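Local coordinates for protein periplasmic beta-glucosidase (Pseudomonas aeruginosa, PDB 6R5R) that probably hydrolyses terminal, non-reducing beta-D-glucosyl residues of glucosides, releasing beta-D-glucose, at residues W136-E141 / A485-S490; I91-A96 / G521-L526; V176-L181 / A219-L224. The protein carries 1 engineered substitution. All blocks are in the same frame, centred on the assembly; numbering follows the deposited sequence. Where two conformers were deposited one is given.

Interaction 1 (W136-E141 / A485-S490); sequences WGRVSE and AHEASS. With BGC (beta-D-glucopyranose), chain D; BGC (beta-D-glucopyranose), chain C.
R138 and E487 meet in the glycan pocket, where a residue of the N-terminal family 3 region and one of the C-terminal region come together beside two bound glucose units. E487 CG lies 3.7 Å from R138 NH1, and E487 CB sits over one face of the guanidinium, toward its rim. The two charges lie close without a salt bridge between them: R138 NH1 and E487 OE2 are 4.1 Å apart, with the oxygen well out of the guanidinium plane. O6 of the chain D glucose links them instead, accepting from R138 NH1 (3.1 Å) and donating to E487 OE2 (2.7 Å). E487 OE2 is also held by Y191 and by R585 of the neighbouring subunit, while its OE1 accepts from O6 of the chain C glucose at 2.8 Å. The bend of R138 at chi3 (76°) presents NE and NH2 side-on to E141; NE reaches OE2 and NH2 reaches OE1, each at 2.9 Å, which fixes the rotation of the guanidinium. NH2 also donates to glucose O1. Behind the pocket the backbones pass closely, with a G137 CA to H486 O contact of 3.3 Å, and a water bridges G137 N to S490 OG, which is bonded also to G188 O. Segment 136-141 lies in the loop between strand 122-123 and helix 147-162; segment 485-490 lies in the loop between strand 473-479 and helix 498-509.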
loop_
_atom_site.group_PDB
_atom_site.type_symbol
_atom_site.label_atom_id
_atom_site.label_comp_id
_atom_site.label_asym_id
_atom_site.label_seq_id
_atom_site.Cartn_x
_atom_site.Cartn_y
_atom_site.Cartn_z
ATOM N N TRP B 136 -1.265 5.009 9.651
ATOM C CA TRP B 136 -1.719 4.161 10.783
ATOM C C TRP B 136 -1.606 4.921 12.111
ATOM O O TRP B 136 -0.537 5.436 12.436
ATOM C CB TRP B 136 -0.913 2.886 10.764
ATOM C CG TRP B 136 -1.340 1.776 11.667
ATOM C CD1 TRP B 136 -2.605 1.249 11.800
ATOM C CD2 TRP B 136 -0.503 0.976 12.536
ATOM N NE1 TRP B 136 -2.604 0.188 12.671
ATOM C CE2 TRP B 136 -1.316 -0.032 13.097
ATOM C CE3 TRP B 136 0.841 0.999 12.868
ATOM C CZ2 TRP B 136 -0.824 -1.008 13.960
ATOM C CZ3 TRP B 136 1.320 0.075 13.755
ATOM C CH2 TRP B 136 0.505 -0.933 14.284
ATOM N N GLY B 137 -2.682 4.907 12.928
ATOM C CA GLY B 137 -2.707 5.672 14.170
ATOM C C GLY B 137 -1.762 5.097 15.209
ATOM O O GLY B 137 -1.348 5.816 16.096
ATOM N N ARG B 138 -1.287 3.867 15.027
ATOM C CA ARG B 138 -0.434 3.211 16.045
ATOM C C ARG B 138 1.042 3.381 15.736
ATOM O O ARG B 138 1.871 2.782 16.449
ATOM C CB ARG B 138 -0.872 1.765 16.230
ATOM C CG ARG B 138 -2.349 1.707 16.593
ATOM C CD ARG B 138 -2.768 0.347 17.111
ATOM N NE ARG B 138 -2.303 0.169 18.488
ATOM C CZ ARG B 138 -2.844 -0.642 19.393
ATOM N NH1 ARG B 138 -3.879 -1.417 19.098
ATOM N NH2 ARG B 138 -2.292 -0.624 20.593
ATOM N N VAL B 139 1.414 4.166 14.712
ATOM C CA VAL B 139 2.851 4.392 14.445
ATOM C C VAL B 139 3.482 5.042 15.687
ATOM O O VAL B 139 4.679 4.847 15.909
ATOM C CB VAL B 139 2.988 5.253 13.189
ATOM C CG1 VAL B 139 4.334 5.881 13.082
ATOM C CG2 VAL B 139 2.630 4.492 11.932
ATOM N N SER B 140 2.696 5.790 16.472
ATOM C CA SER B 140 3.247 6.493 17.652
ATOM C C SER B 140 3.831 5.479 18.644
ATOM O O SER B 140 4.737 5.867 19.470
ATOM C CB SER B 140 2.217 7.374 18.315
ATOM O OG SER B 140 1.300 6.552 19.011
ATOM N N GLU B 141 3.340 4.235 18.624
ATOM C CA GLU B 141 3.698 3.243 19.670
ATOM C C GLU B 141 4.950 2.451 19.328
ATOM O O GLU B 141 5.462 1.801 20.208
ATOM C CB GLU B 141 2.578 2.243 19.844
ATOM C CG GLU B 141 1.328 2.888 20.296
ATOM C CD GLU B 141 0.156 1.959 20.128
ATOM O OE1 GLU B 141 0.221 0.769 20.569
ATOM O OE2 GLU B 141 -0.814 2.472 19.540
ATOM N N ALA B 485 -3.716 10.101 16.665
ATOM C CA ALA B 485 -2.618 9.135 16.422
ATOM C C ALA B 485 -2.727 8.089 17.520
ATOM O O ALA B 485 -1.867 7.998 18.415
ATOM C CB ALA B 485 -1.272 9.810 16.431
ATOM N N HIS B 486 -3.845 7.387 17.500
ATOM C CA HIS B 486 -4.143 6.362 18.523
ATOM C C HIS B 486 -4.777 5.137 17.847
ATOM O O HIS B 486 -4.922 5.120 16.608
ATOM C CB HIS B 486 -4.885 7.004 19.703
ATOM C CG HIS B 486 -6.294 6.590 19.926
ATOM N ND1 HIS B 486 -6.636 5.679 20.893
ATOM C CD2 HIS B 486 -7.439 6.991 19.361
ATOM C CE1 HIS B 486 -7.929 5.481 20.881
ATOM N NE2 HIS B 486 -8.444 6.274 19.956
ATOM N N GLU B 487 -5.071 4.137 18.634
ATOM C CA GLU B 487 -5.748 2.962 18.081
ATOM C C GLU B 487 -6.965 3.418 17.286
ATOM O O GLU B 487 -7.769 4.232 17.784
ATOM C CB GLU B 487 -6.184 2.038 19.217
ATOM C CG GLU B 487 -6.850 0.796 18.712
ATOM C CD GLU B 487 -7.409 -0.114 19.783
ATOM O OE1 GLU B 487 -7.251 0.226 20.979
ATOM O OE2 GLU B 487 -7.958 -1.186 19.437
ATOM N N ALA B 488 -7.174 2.787 16.136
ATOM C CA ALA B 488 -8.299 3.028 15.214
ATOM C C ALA B 488 -8.359 4.445 14.633
ATOM O O ALA B 488 -9.127 4.609 13.656
ATOM C CB ALA B 488 -9.612 2.662 15.861
ATOM N N SER B 489 -7.426 5.345 14.889
ATOM C CA SER B 489 -7.473 6.719 14.327
ATOM C C SER B 489 -6.539 6.829 13.125
ATOM O O SER B 489 -5.542 7.562 13.185
ATOM C CB SER B 489 -7.160 7.760 15.372
ATOM O OG SER B 489 -8.022 7.531 16.477
ATOM N N SER B 490 -6.847 6.138 12.054
ATOM C CA SER B 490 -6.046 6.221 10.814
ATOM C C SER B 490 -6.464 7.504 10.078
ATOM O O SER B 490 -7.647 7.932 10.105
ATOM C CB SER B 490 -6.234 4.989 10.015
ATOM O OG SER B 490 -5.831 3.801 10.764
HETATM C C2 BGC D . -3.294 -3.481 24.239
HETATM C C3 BGC D . -4.615 -4.098 24.726
HETATM C C4 BGC D . -5.702 -3.327 23.980
HETATM C C5 BGC D . -5.522 -3.519 22.476
HETATM C C6 BGC D . -6.606 -2.893 21.604
HETATM C C1 BGC D . -3.144 -3.526 22.719
HETATM O O1 BGC D . -1.917 -2.897 22.377
HETATM O O2 BGC D . -2.146 -4.089 24.866
HETATM O O3 BGC D . -4.739 -3.845 26.165
HETATM O O4 BGC D . -6.936 -3.838 24.344
HETATM O O5 BGC D . -4.282 -2.890 22.109
HETATM O O6 BGC D . -6.170 -3.092 20.233
HETATM C C2 BGC C . -7.381 -2.346 26.302
HETATM C C3 BGC C . -8.488 -1.484 26.844
HETATM C C4 BGC C . -8.850 -0.444 25.781
HETATM C C5 BGC C . -9.185 -1.107 24.441
HETATM C C6 BGC C . -9.442 -0.044 23.384
HETATM C C1 BGC C . -7.863 -2.914 24.976
HETATM O O2 BGC C . -7.159 -3.387 27.277
HETATM O O3 BGC C . -7.947 -0.864 28.031
HETATM O O4 BGC C . -10.013 0.246 26.255
HETATM O O5 BGC C . -8.072 -1.912 24.008
HETATM O O6 BGC C . -9.582 -0.787 22.175
HETATM O O HOH W 1 -5.192 3.632 13.417
HETATM O O HOH W 2 -1.058 5.150 19.062
HETATM O O HOH W 3 0.240 9.215 20.280
#

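Interaction 2 (I91-A96 / G521-L526); sequences ISLGLA and GRPLSL
I91 and L93, at the start of helix 92-96, send two aliphatic side chains against the backbone of G521, in the loop between strand 514-519 and helix 527-532. In I91, CG1 lies between the backbone N and the carbonyl carbon (chi1 54°), and the chain then runs on extended (chi2 158°). This carries CD1, the far end of the longer branch, to 3.8 Å from G521 CA. L93 has CG anti to its backbone N (chi1 -174°), and it is the CD2 branch that does the touching. That methyl lies 3.9 Å from G521 O, 4.3 Å from R522 CA and 4.5 Å from P523 CD, so it rests against three consecutive residues, meeting a carbonyl, an alpha carbon and the CD methylene of the proline ring.

Polar bonds tie both segments to other parts of the chain. I91 occupies the N-cap position, and its carbonyl O receives L95 N at 2.9 Å, which opens the short helix; its backbone also bonds that of F541. The CB of R522 points away from the helix, and its guanidinium forms a salt bridge with E480 and donates to the backbone oxygens of A134, R135, M484 and S489. G521 N is bound by E480 as well, so one glutamate holds two successive residues of the loop.

The two segments bury only 122 Å² in total, all the touching residues are buried, and the contacts between them are van der Waals ones. Methyl groups against a glycine backbone and a proline fit closely but set no direction between the segments; directional links between the two family 3 regions come instead from R522, through A134 and R135, and from the I91 backbone, through F541.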
loop_
_atom_site.group_PDB
_atom_site.type_symbol
_atom_site.label_atom_id
_atom_site.label_comp_id
_atom_site.label_asym_id
_atom_site.label_seq_id
_atom_site.Cartn_x
_atom_site.Cartn_y
_atom_site.Cartn_z
ATOM N N ILE B 91 6.282 9.433 23.622
ATOM C CA ILE B 91 5.840 8.257 22.832
ATOM C C ILE B 91 7.058 7.530 22.262
ATOM O O ILE B 91 8.140 8.112 22.045
ATOM C CB ILE B 91 4.802 8.648 21.774
ATOM C CG1 ILE B 91 5.350 9.792 20.906
ATOM C CG2 ILE B 91 3.506 9.045 22.427
ATOM C CD1 ILE B 91 4.661 9.888 19.553
ATOM N N SER B 92 6.894 6.227 22.024
ATOM C CA SER B 92 8.002 5.382 21.537
ATOM C C SER B 92 8.651 5.968 20.280
ATOM O O SER B 92 9.844 5.843 20.125
ATOM C CB SER B 92 7.527 3.986 21.312
ATOM O OG SER B 92 7.226 3.394 22.563
ATOM N N LEU B 93 7.885 6.520 19.363
ATOM C CA LEU B 93 8.488 6.982 18.114
ATOM C C LEU B 93 9.449 8.134 18.449
ATOM O O LEU B 93 10.485 8.285 17.772
ATOM C CB LEU B 93 7.351 7.388 17.183
ATOM C CG LEU B 93 7.747 7.775 15.758
ATOM C CD1 LEU B 93 8.458 6.662 15.057
ATOM C CD2 LEU B 93 6.498 8.222 15.011
ATOM N N GLY B 94 9.181 8.913 19.498
ATOM C CA GLY B 94 10.100 9.967 19.928
ATOM C C GLY B 94 11.234 9.427 20.778
ATOM O O GLY B 94 12.377 9.844 20.582
ATOM N N LEU B 95 11.004 8.414 21.603
ATOM C CA LEU B 95 12.116 7.717 22.284
ATOM C C LEU B 95 13.121 7.178 21.265
ATOM O O LEU B 95 14.349 7.224 21.502
ATOM C CB LEU B 95 11.595 6.562 23.144
ATOM C CG LEU B 95 10.753 6.926 24.366
ATOM C CD1 LEU B 95 10.113 5.699 24.994
ATOM C CD2 LEU B 95 11.611 7.629 25.387
ATOM N N ALA B 96 12.664 6.559 20.192
ATOM C CA ALA B 96 13.529 5.981 19.154
ATOM C C ALA B 96 14.455 7.066 18.609
ATOM O O ALA B 96 15.615 6.764 18.268
ATOM C CB ALA B 96 12.691 5.390 18.054
ATOM N N GLY B 521 1.931 12.306 16.421
ATOM C CA GLY B 521 2.241 10.902 16.764
ATOM C C GLY B 521 2.599 10.069 15.546
ATOM O O GLY B 521 2.652 8.850 15.612
ATOM N N ARG B 522 2.805 10.720 14.411
ATOM C CA ARG B 522 3.138 10.071 13.130
ATOM C C ARG B 522 3.921 11.078 12.308
ATOM O O ARG B 522 3.834 12.289 12.561
ATOM C CB ARG B 522 1.874 9.686 12.356
ATOM C CG ARG B 522 0.919 10.838 12.096
ATOM C CD ARG B 522 -0.117 10.626 10.991
ATOM N NE ARG B 522 -0.983 9.473 11.237
ATOM C CZ ARG B 522 -1.977 9.435 12.101
ATOM N NH1 ARG B 522 -2.747 8.352 12.208
ATOM N NH2 ARG B 522 -2.237 10.506 12.841
ATOM N N PRO B 523 4.652 10.618 11.292
ATOM C CA PRO B 523 5.190 11.546 10.289
ATOM C C PRO B 523 4.078 12.442 9.736
ATOM O O PRO B 523 2.992 11.986 9.511
ATOM C CB PRO B 523 5.762 10.656 9.217
ATOM C CG PRO B 523 6.072 9.366 9.949
ATOM C CD PRO B 523 4.938 9.211 10.954
ATOM N N LEU B 524 4.388 13.735 9.539
ATOM C CA LEU B 524 3.488 14.688 8.892
ATOM C C LEU B 524 4.072 15.174 7.570
ATOM O O LEU B 524 5.291 15.110 7.378
ATOM C CB LEU B 524 3.316 15.901 9.790
ATOM C CG LEU B 524 2.725 15.663 11.163
ATOM C CD1 LEU B 524 2.757 16.976 11.942
ATOM C CD2 LEU B 524 1.347 15.072 11.044
ATOM N N SER B 525 3.182 15.597 6.711
ATOM C CA SER B 525 3.484 16.240 5.408
ATOM C C SER B 525 3.721 17.741 5.664
ATOM O O SER B 525 2.766 18.401 6.062
ATOM C CB SER B 525 2.337 15.993 4.434
ATOM O OG SER B 525 2.415 16.899 3.347
ATOM N N LEU B 526 4.960 18.209 5.468
ATOM C CA LEU B 526 5.403 19.532 5.981
ATOM C C LEU B 526 6.022 20.372 4.865
ATOM O O LEU B 526 6.856 21.229 5.153
ATOM C CB LEU B 526 6.355 19.321 7.153
ATOM C CG LEU B 526 5.722 18.709 8.389
ATOM C CD1 LEU B 526 6.793 18.240 9.380
ATOM C CD2 LEU B 526 4.780 19.692 9.084
#

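Interaction 3 (V176-L181 / A219-L224); sequences VKHFAL and AVMVSL. With BGC (beta-D-glucopyranose), chain D.
K177 and M221 leave neighbouring strands with differing torsions yet converge on one sugar. K177 has CG between its backbone N and carbonyl carbon (chi1 74°) and is extended from there, whereas M221 starts anti to its backbone N and bends at chi3 (-92°). Their CB atoms touch at 3.8 Å. The lysine NZ donates to O1 of the chain D glucose at 2.8 Å and to its O2 at 3.0 Å, and it also meets D80 and the carbonyl of F124. M221 SD comes to 3.5 Å from glucose O2 and lies obliquely to the H178 ring. K177 CG is centred over one face of that imidazole. H178 NE2 forms a hydrogen bond with glucose O1 at 2.7 Å, the sugar lying at the ring's edge, while D129 holds its ND1.

These residues stand on adjacent parallel strands of the TIM-barrel-type domain of glycosyl hydrolase family 3, joined by a beta-alpha-beta connection through helices 198-205 and 207-214. The segment axes are inclined by 34°. V176 pairs with V220, but F179 pairs with V222, a shift of one residue that marks a beta bulge; the peptide bonds preceding H178 and A180 are both cis. M221 bonds on both sides of the irregularity: its N donates to V176 O at 2.8 Å, and its O accepts from F179 N at 2.9 Å in a nearly straight bond in the carbonyl plane. S223 N approaches F179 O from above the carbonyl plane.

V176, V220, F179 and V222 share one face of the sheet. V176 and V220 lie side by side, whereas F179 CB presses tightly on V220 CG1 at 3.4 Å. Helix 236-246 packs against F179 and V222, with L239 touching both.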
loop_
_atom_site.group_PDB
_atom_site.type_symbol
_atom_site.label_atom_id
_atom_site.label_comp_id
_atom_site.label_asym_id
_atom_site.label_seq_id
_atom_site.Cartn_x
_atom_site.Cartn_y
_atom_site.Cartn_z
ATOM N N VAL B 176 5.701 -8.680 24.847
ATOM C CA VAL B 176 6.035 -8.034 23.548
ATOM C C VAL B 176 4.814 -8.141 22.640
ATOM O O VAL B 176 4.138 -9.206 22.596
ATOM C CB VAL B 176 7.302 -8.617 22.901
ATOM C CG1 VAL B 176 7.192 -10.086 22.591
ATOM C CG2 VAL B 176 7.650 -7.849 21.656
ATOM N N LYS B 177 4.551 -7.064 21.880
ATOM C CA LYS B 177 3.359 -7.029 21.003
ATOM C C LYS B 177 3.737 -6.295 19.713
ATOM O O LYS B 177 4.724 -5.588 19.653
ATOM C CB LYS B 177 2.230 -6.370 21.780
ATOM C CG LYS B 177 2.354 -4.858 21.960
ATOM C CD LYS B 177 1.344 -4.340 22.958
ATOM C CE LYS B 177 1.261 -2.840 23.089
ATOM N NZ LYS B 177 0.269 -2.517 24.145
ATOM N N HIS B 178 2.955 -6.413 18.661
ATOM C CA HIS B 178 1.790 -7.271 18.502
ATOM C C HIS B 178 2.208 -8.372 17.529
ATOM O O HIS B 178 2.449 -8.091 16.334
ATOM C CB HIS B 178 0.628 -6.498 17.966
ATOM C CG HIS B 178 0.201 -5.329 18.775
ATOM N ND1 HIS B 178 0.751 -4.081 18.601
ATOM C CD2 HIS B 178 -0.742 -5.192 19.748
ATOM C CE1 HIS B 178 0.164 -3.243 19.468
ATOM N NE2 HIS B 178 -0.756 -3.888 20.142
ATOM N N PHE B 179 2.291 -9.604 18.012
ATOM C CA PHE B 179 2.839 -10.705 17.176
ATOM C C PHE B 179 1.729 -11.182 16.236
ATOM O O PHE B 179 0.789 -11.833 16.711
ATOM C CB PHE B 179 3.372 -11.774 18.123
ATOM C CG PHE B 179 4.175 -12.861 17.468
ATOM C CD1 PHE B 179 5.351 -12.544 16.807
ATOM C CD2 PHE B 179 3.765 -14.173 17.495
ATOM C CE1 PHE B 179 6.125 -13.527 16.213
ATOM C CE2 PHE B 179 4.529 -15.162 16.885
ATOM C CZ PHE B 179 5.715 -14.835 16.260
ATOM N N ALA B 180 1.770 -10.875 14.927
ATOM C CA ALA B 180 2.868 -10.206 14.228
ATOM C C ALA B 180 2.345 -9.397 13.039
ATOM O O ALA B 180 1.248 -9.712 12.496
ATOM C CB ALA B 180 3.876 -11.214 13.729
ATOM N N LEU B 181 3.169 -8.442 12.604
ATOM C CA LEU B 181 3.032 -7.726 11.299
ATOM C C LEU B 181 1.921 -6.665 11.335
ATOM O O LEU B 181 1.527 -6.160 10.276
ATOM C CB LEU B 181 2.732 -8.722 10.166
ATOM C CG LEU B 181 3.603 -9.979 10.059
ATOM C CD1 LEU B 181 3.343 -10.664 8.715
ATOM C CD2 LEU B 181 5.072 -9.690 10.222
ATOM N N ALA B 219 6.365 -13.048 27.875
ATOM C CA ALA B 219 5.051 -13.162 27.250
ATOM C C ALA B 219 5.091 -12.523 25.864
ATOM O O ALA B 219 5.915 -11.660 25.585
ATOM C CB ALA B 219 4.002 -12.569 28.170
ATOM N N VAL B 220 4.166 -12.972 25.067
ATOM C CA VAL B 220 3.916 -12.451 23.709
ATOM C C VAL B 220 2.419 -12.175 23.617
ATOM O O VAL B 220 1.607 -13.119 23.853
ATOM C CB VAL B 220 4.384 -13.435 22.646
ATOM C CG1 VAL B 220 3.882 -12.998 21.285
ATOM C CG2 VAL B 220 5.867 -13.634 22.657
ATOM N N MET B 221 2.062 -10.949 23.248
ATOM C CA MET B 221 0.660 -10.606 22.912
ATOM C C MET B 221 0.427 -10.750 21.413
ATOM O O MET B 221 1.160 -10.175 20.592
ATOM C CB MET B 221 0.272 -9.205 23.339
ATOM C CG MET B 221 -1.151 -8.943 23.024
ATOM S SD MET B 221 -1.705 -7.293 23.542
ATOM C CE MET B 221 -2.323 -7.674 25.186
ATOM N N VAL B 222 -0.527 -11.605 21.067
ATOM C CA VAL B 222 -0.862 -11.926 19.664
ATOM C C VAL B 222 -1.656 -10.789 19.038
ATOM O O VAL B 222 -2.464 -10.146 19.709
ATOM C CB VAL B 222 -1.588 -13.279 19.600
ATOM C CG1 VAL B 222 -1.871 -13.671 18.174
ATOM C CG2 VAL B 222 -0.746 -14.360 20.285
ATOM N N SER B 223 -1.417 -10.539 17.753
ATOM C CA SER B 223 -2.048 -9.406 17.040
ATOM C C SER B 223 -3.483 -9.708 16.600
ATOM O O SER B 223 -3.926 -10.887 16.628
ATOM C CB SER B 223 -1.173 -8.999 15.880
ATOM O OG SER B 223 -1.207 -9.984 14.868
ATOM N N LEU B 224 -4.170 -8.646 16.156
ATOM C CA LEU B 224 -5.576 -8.694 15.698
ATOM C C LEU B 224 -5.708 -8.926 14.202
ATOM O O LEU B 224 -6.826 -9.199 13.749
ATOM C CB LEU B 224 -6.222 -7.353 16.060
ATOM C CG LEU B 224 -6.490 -7.143 17.548
ATOM C CD1 LEU B 224 -6.791 -5.670 17.823
ATOM C CD2 LEU B 224 -7.612 -8.049 17.990
HETATM C C2 BGC D . -3.294 -3.481 24.239
HETATM C C3 BGC D . -4.615 -4.098 24.726
HETATM C C4 BGC D . -5.702 -3.327 23.980
HETATM C C5 BGC D . -5.522 -3.519 22.476
HETATM C C6 BGC D . -6.606 -2.893 21.604
HETATM C C1 BGC D . -3.144 -3.526 22.719
HETATM O O1 BGC D . -1.917 -2.897 22.377
HETATM O O2 BGC D . -2.146 -4.089 24.866
HETATM O O3 BGC D . -4.739 -3.845 26.165
HETATM O O4 BGC D . -6.936 -3.838 24.344
HETATM O O5 BGC D . -4.282 -2.890 22.109
HETATM O O6 BGC D . -6.170 -3.092 20.233
#

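Overall arrangement
Interactions 1 and 3 meet at the chain D glucose, their centres 16 Å apart: R138 of the first and K177 and H178 of the second all bond its O1, and R138 NH2 lies 3.6 Å from H178 NE2. Interaction 2 stands behind interaction 1, with centres 11 Å apart, and is tied to it by probable hydrogen bonds from R522 NH1 to S489 O (3.1 Å) and from L93 N to S140 O (3.2 Å). It does not touch interaction 3, the nearest atoms being about 9 Å apart, and the I91 side chain is about 13 Å from a glucose. Interactions 1 and 2 join the two family 3 regions; interaction 3 lies within the N-terminal one.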